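Long-range contact in acetohydroxyacid synthase small subunit Related (Bacteroides thetaiotaomicron, PDB 2F06), which is of unknown function but carries paired ACT domains that bind histidine, consistent with a role in sensing amino acids: residues Asn70-Val82 / Cys124-Leu136. Numbering follows the deposited sequence. Where two conformers were deposited one is given.
Sequences NITDVVGISCPNV and CIEVLKEKKVDLL. With HIS (histidine), chain C.
Leu136 N donates to Gly76 O at 2.7 Å and Ser78 N to Asp134 O at 3.0 Å, both nearly straight, joining the short, weakly bonded strand 134-136 to strand 70-80. Between them Ile77 faces Leu135 as an antiparallel non-hydrogen-bonded pair. A water also bridges Ser78 and Asp134, from Ser78 O to Asp134 N, a link between backbone atoms. The fold is the βαββαβ ACT domain: strand 69-80, which also pairs with strand 5-13, runs on from the first ACT unit into the second, whose helices 85-95 and 121-130 cover one face of the sheet. Helix 121-130 ends in a Schellman motif at Lys132, and the chain turns back as the final strand. On the helix-covered face, branched aliphatic residues fill the layer between sheet and helix. Ile77 CG2 meets Leu128 CD1 at 3.8 Å, the side chains crossing at about a right angle, and Val133 CG1 comes obliquely to the same CG2 at 4.1 Å. Val75 CG2, anti to the backbone N (CG1 at chi1 61°), meets Ile125 CG1; its 3.2 Å approach to Leu135 CD2 is modelled closer than usual van der Waals contact. On the other face Leu136 lies over Gly76, which has no side chain to obstruct it, and its CD2 approaches Ser78 CB at 4.1 Å. Trimming this leucine to an alanine is likely to uncover Gly76 and Ser78 CB. Farther along, Asn81 OD1 accepts a 2.7 Å hydrogen bond from the bound histidine's N.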
loop_
_atom_site.group_PDB
_atom_site.type_symbol
_atom_site.label_atom_id
_atom_site.label_comp_id
_atom_site.label_asym_id
_atom_site.label_seq_id
_atom_site.Cartn_x
_atom_site.Cartn_y
_atom_site.Cartn_z
ATOM N N ASN A 70 -6.369 -14.723 -4.085
ATOM C CA ASN A 70 -5.950 -14.726 -5.484
ATOM C C ASN A 70 -4.619 -15.422 -5.478
ATOM O O ASN A 70 -3.950 -15.406 -4.451
ATOM C CB ASN A 70 -5.751 -13.290 -5.952
ATOM C CG ASN A 70 -7.045 -12.540 -6.100
ATOM O OD1 ASN A 70 -8.098 -13.094 -6.398
ATOM N ND2 ASN A 70 -6.952 -11.222 -5.971
ATOM N N ILE A 71 -4.230 -16.037 -6.597
ATOM C CA ILE A 71 -2.890 -16.641 -6.733
ATOM C C ILE A 71 -2.082 -15.765 -7.677
ATOM O O ILE A 71 -2.636 -15.215 -8.619
ATOM C CB ILE A 71 -2.981 -18.126 -7.192
ATOM C CG1 ILE A 71 -3.505 -18.977 -6.039
ATOM C CG2 ILE A 71 -1.642 -18.654 -7.653
ATOM C CD1 ILE A 71 -4.629 -19.797 -6.464
ATOM N N THR A 72 -0.816 -15.536 -7.334
ATOM C CA THR A 72 0.140 -14.765 -8.161
ATOM C C THR A 72 1.352 -15.648 -8.396
ATOM O O THR A 72 1.695 -16.430 -7.516
ATOM C CB THR A 72 0.598 -13.487 -7.391
ATOM O OG1 THR A 72 -0.555 -12.747 -7.035
ATOM C CG2 THR A 72 1.589 -12.545 -8.229
ATOM N N ASP A 73 1.997 -15.503 -9.561
ATOM C CA ASP A 73 3.243 -16.215 -9.891
ATOM C C ASP A 73 4.326 -15.380 -9.241
ATOM O O ASP A 73 4.315 -14.167 -9.356
ATOM C CB ASP A 73 3.542 -16.262 -11.398
ATOM C CG ASP A 73 2.447 -16.920 -12.235
ATOM O OD1 ASP A 73 1.770 -17.848 -11.730
ATOM O OD2 ASP A 73 2.257 -16.464 -13.432
ATOM N N VAL A 74 5.229 -16.042 -8.545
ATOM C CA VAL A 74 6.478 -15.493 -8.033
ATOM C C VAL A 74 7.573 -16.582 -8.254
ATOM O O VAL A 74 7.280 -17.747 -8.643
ATOM C CB VAL A 74 6.362 -15.238 -6.489
ATOM C CG1 VAL A 74 5.280 -14.150 -6.218
ATOM C CG2 VAL A 74 6.027 -16.563 -5.738
ATOM N N VAL A 75 8.822 -16.188 -8.019
ATOM C CA VAL A 75 9.993 -17.111 -8.174
ATOM C C VAL A 75 10.833 -16.963 -6.899
ATOM O O VAL A 75 10.959 -15.853 -6.331
ATOM C CB VAL A 75 10.746 -16.847 -9.549
ATOM C CG1 VAL A 75 11.308 -15.430 -9.646
ATOM C CG2 VAL A 75 11.888 -17.843 -9.822
ATOM N N GLY A 76 11.306 -18.095 -6.382
ATOM C CA GLY A 76 12.167 -18.145 -5.212
ATOM C C GLY A 76 13.611 -18.315 -5.635
ATOM O O GLY A 76 13.884 -19.024 -6.578
ATOM N N ILE A 77 14.541 -17.615 -4.977
ATOM C CA ILE A 77 15.962 -17.791 -5.207
ATOM C C ILE A 77 16.665 -17.916 -3.858
ATOM O O ILE A 77 16.119 -17.525 -2.806
ATOM C CB ILE A 77 16.650 -16.633 -6.003
ATOM C CG1 ILE A 77 16.577 -15.337 -5.261
ATOM C CG2 ILE A 77 16.054 -16.401 -7.385
ATOM C CD1 ILE A 77 17.831 -14.564 -5.439
ATOM N N SER A 78 17.864 -18.466 -3.909
ATOM C CA SER A 78 18.699 -18.584 -2.756
ATOM C C SER A 78 20.021 -17.916 -3.101
ATOM O O SER A 78 20.521 -18.047 -4.236
ATOM C CB SER A 78 18.936 -20.080 -2.474
ATOM O OG SER A 78 19.800 -20.246 -1.373
ATOM N N CYS A 79 20.579 -17.166 -2.167
ATOM C CA CYS A 79 21.936 -16.655 -2.381
ATOM C C CYS A 79 22.732 -16.731 -1.093
ATOM O O CYS A 79 22.195 -17.071 -0.070
ATOM C CB CYS A 79 21.907 -15.218 -2.906
ATOM S SG CYS A 79 21.027 -14.097 -1.833
ATOM N N PRO A 80 24.035 -16.495 -1.157
ATOM C CA PRO A 80 24.757 -16.451 0.135
ATOM C C PRO A 80 24.266 -15.388 1.143
ATOM O O PRO A 80 23.779 -14.305 0.762
ATOM C CB PRO A 80 26.230 -16.276 -0.301
ATOM C CG PRO A 80 26.268 -16.983 -1.640
ATOM C CD PRO A 80 24.980 -16.512 -2.301
ATOM N N ASN A 81 24.359 -15.749 2.428
ATOM C CA ASN A 81 23.984 -14.834 3.488
ATOM C C ASN A 81 25.190 -14.007 3.859
ATOM O O ASN A 81 25.687 -14.088 4.986
ATOM C CB ASN A 81 23.399 -15.551 4.729
ATOM C CG ASN A 81 22.884 -14.562 5.785
ATOM O OD1 ASN A 81 22.504 -13.452 5.445
ATOM N ND2 ASN A 81 22.897 -14.958 7.065
ATOM N N VAL A 82 25.626 -13.197 2.906
ATOM C CA VAL A 82 26.755 -12.278 3.108
ATOM C C VAL A 82 26.389 -10.927 2.481
ATOM O O VAL A 82 25.497 -10.891 1.640
ATOM C CB VAL A 82 28.164 -12.857 2.650
ATOM C CG1 VAL A 82 28.434 -14.247 3.250
ATOM C CG2 VAL A 82 28.381 -12.855 1.103
ATOM N N CYS A 124 13.015 -12.714 -16.272
ATOM C CA CYS A 124 13.657 -12.802 -14.991
ATOM C C CYS A 124 14.317 -14.171 -14.862
ATOM O O CYS A 124 15.489 -14.277 -14.485
ATOM C CB CYS A 124 12.616 -12.554 -13.863
ATOM S SG CYS A 124 13.346 -12.678 -12.186
ATOM N N ILE A 125 13.569 -15.235 -15.178
ATOM C CA ILE A 125 14.089 -16.581 -15.000
ATOM C C ILE A 125 15.263 -16.834 -15.949
ATOM O O ILE A 125 16.237 -17.477 -15.565
ATOM C CB ILE A 125 13.016 -17.643 -15.179
ATOM C CG1 ILE A 125 12.080 -17.645 -13.982
ATOM C CG2 ILE A 125 13.618 -19.043 -15.312
ATOM C CD1 ILE A 125 10.880 -18.553 -14.190
ATOM N N GLU A 126 15.176 -16.281 -17.145
ATOM C CA GLU A 126 16.229 -16.400 -18.152
ATOM C C GLU A 126 17.554 -15.865 -17.617
ATOM O O GLU A 126 18.549 -16.573 -17.617
ATOM C CB GLU A 126 15.799 -15.606 -19.384
ATOM C CG GLU A 126 16.568 -15.895 -20.624
ATOM C CD GLU A 126 15.864 -15.339 -21.841
ATOM O OE1 GLU A 126 14.602 -15.424 -21.884
ATOM O OE2 GLU A 126 16.564 -14.814 -22.733
ATOM N N VAL A 127 17.540 -14.613 -17.138
ATOM C CA VAL A 127 18.735 -13.905 -16.607
ATOM C C VAL A 127 19.361 -14.692 -15.444
ATOM O O VAL A 127 20.560 -14.954 -15.425
ATOM C CB VAL A 127 18.395 -12.391 -16.190
ATOM C CG1 VAL A 127 19.546 -11.692 -15.453
ATOM C CG2 VAL A 127 17.990 -11.574 -17.419
ATOM N N LEU A 128 18.521 -15.116 -14.515
ATOM C CA LEU A 128 18.986 -15.766 -13.295
ATOM C C LEU A 128 19.688 -17.066 -13.640
ATOM O O LEU A 128 20.746 -17.335 -13.085
ATOM C CB LEU A 128 17.809 -16.028 -12.335
ATOM C CG LEU A 128 17.009 -14.811 -11.857
ATOM C CD1 LEU A 128 15.881 -15.252 -10.990
ATOM C CD2 LEU A 128 17.831 -13.722 -11.137
ATOM N N LYS A 129 19.093 -17.866 -14.538
ATOM C CA LYS A 129 19.685 -19.152 -14.973
ATOM C C LYS A 129 21.050 -18.884 -15.675
ATOM O O LYS A 129 22.072 -19.524 -15.363
ATOM C CB LYS A 129 18.750 -19.935 -15.933
ATOM C CG LYS A 129 17.440 -20.554 -15.334
ATOM C CD LYS A 129 16.680 -21.466 -16.368
ATOM C CE LYS A 129 16.938 -22.960 -16.135
ATOM N NZ LYS A 129 16.904 -23.877 -17.358
ATOM N N GLU A 130 21.029 -17.918 -16.601
ATOM C CA GLU A 130 22.209 -17.419 -17.314
ATOM C C GLU A 130 23.320 -17.008 -16.352
ATOM O O GLU A 130 24.466 -17.389 -16.530
ATOM C CB GLU A 130 21.823 -16.222 -18.201
ATOM C CG GLU A 130 22.640 -16.048 -19.486
ATOM C CD GLU A 130 23.923 -15.215 -19.304
ATOM O OE1 GLU A 130 23.962 -14.310 -18.427
ATOM O OE2 GLU A 130 24.885 -15.464 -20.059
ATOM N N LYS A 131 22.978 -16.238 -15.320
ATOM C CA LYS A 131 23.975 -15.799 -14.358
ATOM C C LYS A 131 24.220 -16.822 -13.217
ATOM O O LYS A 131 24.820 -16.462 -12.178
ATOM C CB LYS A 131 23.571 -14.434 -13.795
ATOM C CG LYS A 131 23.475 -13.333 -14.807
ATOM C CD LYS A 131 24.833 -13.151 -15.510
ATOM C CE LYS A 131 25.006 -11.756 -16.026
ATOM N NZ LYS A 131 26.386 -11.654 -16.524
ATOM N N LYS A 132 23.748 -18.074 -13.409
ATOM C CA LYS A 132 24.033 -19.131 -12.451
ATOM C C LYS A 132 23.581 -18.792 -11.013
ATOM O O LYS A 132 24.235 -19.183 -10.037
ATOM C CB LYS A 132 25.534 -19.547 -12.498
ATOM C CG LYS A 132 26.082 -20.096 -13.863
ATOM C CD LYS A 132 26.027 -21.649 -13.988
ATOM C CE LYS A 132 26.244 -22.354 -12.581
ATOM N NZ LYS A 132 27.086 -23.651 -12.721
ATOM N N VAL A 133 22.481 -18.046 -10.894
ATOM C CA VAL A 133 21.800 -17.808 -9.600
ATOM C C VAL A 133 21.050 -19.084 -9.122
ATOM O O VAL A 133 20.420 -19.723 -9.933
ATOM C CB VAL A 133 20.815 -16.581 -9.701
ATOM C CG1 VAL A 133 20.005 -16.409 -8.438
ATOM C CG2 VAL A 133 21.563 -15.291 -10.016
ATOM N N ASP A 134 21.140 -19.493 -7.839
ATOM C CA ASP A 134 20.366 -20.630 -7.360
ATOM C C ASP A 134 18.883 -20.256 -7.406
ATOM O O ASP A 134 18.443 -19.434 -6.648
ATOM C CB ASP A 134 20.755 -20.990 -5.921
ATOM C CG ASP A 134 22.210 -21.384 -5.779
ATOM O OD1 ASP A 134 22.823 -21.881 -6.756
ATOM O OD2 ASP A 134 22.732 -21.207 -4.661
ATOM N N LEU A 135 18.127 -20.831 -8.330
ATOM C CA LEU A 135 16.694 -20.611 -8.332
ATOM C C LEU A 135 16.172 -21.710 -7.459
ATOM O O LEU A 135 16.802 -22.794 -7.363
ATOM C CB LEU A 135 16.109 -20.713 -9.743
ATOM C CG LEU A 135 16.201 -19.437 -10.592
ATOM C CD1 LEU A 135 16.384 -19.707 -12.103
ATOM C CD2 LEU A 135 14.950 -18.644 -10.319
ATOM N N LEU A 136 15.020 -21.479 -6.854
ATOM C CA LEU A 136 14.308 -22.582 -6.135
ATOM C C LEU A 136 13.184 -23.161 -7.014
ATOM O O LEU A 136 12.429 -22.405 -7.654
ATOM C CB LEU A 136 13.774 -22.077 -4.821
ATOM C CG LEU A 136 14.768 -21.506 -3.787
ATOM C CD1 LEU A 136 13.983 -20.964 -2.574
ATOM C CD2 LEU A 136 15.785 -22.511 -3.266
HETATM N N HIS C . 22.433 -11.366 3.793
HETATM C CA HIS C . 22.508 -11.206 2.297
HETATM C C HIS C . 22.721 -9.828 1.742
HETATM O O HIS C . 23.096 -8.866 2.408
HETATM C CB HIS C . 21.315 -11.847 1.566
HETATM C CG HIS C . 19.940 -11.356 1.984
HETATM N ND1 HIS C . 19.340 -11.713 3.184
HETATM C CD2 HIS C . 18.996 -10.667 1.291
HETATM C CE1 HIS C . 18.114 -11.206 3.233
HETATM N NE2 HIS C . 17.880 -10.573 2.089
HETATM O OXT HIS C . 22.481 -9.640 0.541
HETATM O O HOH W 1 22.651 -17.695 -5.841
HETATM O O HOH W 2 22.856 -20.399 -2.117
#